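Magnesium transport protein CorA (Methanocaldococcus jannaschii, PDB 4EGW) mediates the influx of magnesium ions across the cell membrane as a homopentameric channel that closes when cytoplasmic magnesium is high and opens when it is low. Local coordinates at residues A[28-33]-A[136-141]. Numbering follows the deposited sequence.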
# COMPACT_ATOMS: atom_id res chain seq x y z
N ALA A 28 -21.46 15.43 3.07
CA ALA A 28 -20.59 15.67 4.21
C ALA A 28 -19.55 16.71 3.85
O ALA A 28 -18.65 16.45 3.06
CB ALA A 28 -19.92 14.37 4.65
N ILE A 29 -19.64 17.89 4.46
CA ILE A 29 -18.62 18.91 4.23
C ILE A 29 -17.57 18.80 5.32
O ILE A 29 -17.84 19.05 6.50
CB ILE A 29 -19.20 20.32 4.26
CG1 ILE A 29 -20.36 20.45 3.28
CG2 ILE A 29 -18.12 21.34 3.94
CD1 ILE A 29 -19.92 20.48 1.83
N ALA A 30 -16.37 18.40 4.93
CA ALA A 30 -15.23 18.44 5.83
C ALA A 30 -14.41 19.68 5.49
O ALA A 30 -14.17 19.97 4.32
CB ALA A 30 -14.40 17.18 5.71
N LYS A 31 -14.00 20.41 6.52
CA LYS A 31 -13.32 21.69 6.36
C LYS A 31 -12.02 21.71 7.16
O LYS A 31 -12.05 21.72 8.39
CB LYS A 31 -14.23 22.79 6.89
CG LYS A 31 -15.45 22.26 7.64
CD LYS A 31 -15.13 21.75 9.06
CE LYS A 31 -14.74 20.26 9.11
NZ LYS A 31 -15.89 19.32 8.97
N ASP A 32 -10.89 21.74 6.47
CA ASP A 32 -9.60 21.66 7.15
C ASP A 32 -8.67 22.78 6.71
O ASP A 32 -8.58 23.07 5.52
CB ASP A 32 -8.93 20.31 6.87
CG ASP A 32 -9.58 19.16 7.63
OD1 ASP A 32 -10.65 19.37 8.25
OD2 ASP A 32 -9.03 18.03 7.60
N GLY A 33 -7.95 23.39 7.65
CA GLY A 33 -7.00 24.43 7.29
C GLY A 33 -5.87 24.52 8.27
O GLY A 33 -6.02 24.14 9.43
N ARG A 136 -9.10 8.55 4.72
CA ARG A 136 -7.79 8.23 5.30
C ARG A 136 -6.91 9.43 5.61
O ARG A 136 -6.02 9.34 6.44
CB ARG A 136 -7.02 7.23 4.42
CG ARG A 136 -7.55 5.79 4.48
CD ARG A 136 -6.56 4.79 3.88
NE ARG A 136 -6.20 5.11 2.50
CZ ARG A 136 -6.60 4.43 1.43
NH1 ARG A 136 -7.38 3.36 1.56
NH2 ARG A 136 -6.22 4.81 0.22
N LEU A 137 -7.12 10.54 4.90
CA LEU A 137 -6.52 11.81 5.32
C LEU A 137 -7.32 12.51 6.40
O LEU A 137 -6.75 13.04 7.35
CB LEU A 137 -6.28 12.74 4.13
CG LEU A 137 -5.27 12.19 3.13
CD1 LEU A 137 -4.85 13.26 2.13
CD2 LEU A 137 -4.06 11.64 3.87
N HIS A 138 -8.64 12.52 6.27
CA HIS A 138 -9.49 13.15 7.29
C HIS A 138 -9.30 12.46 8.63
O HIS A 138 -9.34 13.09 9.69
CB HIS A 138 -10.96 13.10 6.87
CG HIS A 138 -11.30 14.03 5.74
ND1 HIS A 138 -10.38 14.88 5.16
CD2 HIS A 138 -12.46 14.24 5.08
CE1 HIS A 138 -10.96 15.57 4.20
NE2 HIS A 138 -12.23 15.20 4.13
N LYS A 139 -9.09 11.15 8.58
CA LYS A 139 -8.86 10.37 9.78
C LYS A 139 -7.44 10.59 10.26
O LYS A 139 -7.20 10.81 11.45
CB LYS A 139 -9.11 8.90 9.47
CG LYS A 139 -9.29 8.00 10.68
CD LYS A 139 -10.01 6.73 10.28
CE LYS A 139 -11.33 7.05 9.58
NZ LYS A 139 -11.94 5.85 8.93
N LEU A 140 -6.49 10.54 9.33
CA LEU A 140 -5.09 10.79 9.67
C LEU A 140 -4.97 12.14 10.33
O LEU A 140 -4.42 12.26 11.43
CB LEU A 140 -4.22 10.75 8.41
CG LEU A 140 -2.77 11.24 8.50
CD1 LEU A 140 -1.94 10.67 7.36
CD2 LEU A 140 -2.70 12.77 8.49
N ILE A 141 -5.48 13.17 9.66
CA ILE A 141 -5.44 14.53 10.17
C ILE A 141 -5.98 14.60 11.59
O ILE A 141 -5.39 15.23 12.47
CB ILE A 141 -6.25 15.48 9.29
CG1 ILE A 141 -5.63 15.59 7.90
CG2 ILE A 141 -6.36 16.85 9.96
CD1 ILE A 141 -4.12 15.68 7.90
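The imidazole of His138 reaches out from helix 132-143 to the methyl group of Ala30, on strand 28-33, one of the two outermost strands of the mixed sheet within this chain. Its CG lies beside the backbone N and anti to the carbonyl carbon (chi1 -71°), a setting that carries the far end of the ring across to the strand. There Ala30 CB sits 3.3 Å from His138 NE2 and 3.6 Å from His138 CD2, approaching the ring obliquely. Histidine is long enough to bridge from helix to strand, and alanine's short side chain lets the ring come close, although the axes of the two short segments come no nearer than 10.8 Å.

Two residues along the strand, Asp32 points to the same side as Ala30 and presents its carboxylate between the ring and Ile141, a polar group suited to a partly exposed surface. Asp32 OD2 lies 3.8 Å from Ile141 CG2, the two side chains running past each other in opposite directions. The branched isoleucine can pack both on this carboxylate and on Val36. The same oxygen, Asp32 OD2, is 4.2 Å from His138 ND1, near without direct contact.

Trp52 of the adjacent strand 51-56 touches both Asp32 and His138, its ring meeting the imidazole with planes at about 55°. On the helix's flank, Lys139 forms a salt bridge to Glu177 of the second subunit.

The interface thus lies at the surface of the cytoplasmic domain, joining the edge of the sheet to a short helix through side chains alone. The direct contact between the segments is van der Waals in kind; if Asp32 is ionised, its charge would tend to favour a protonated imidazole.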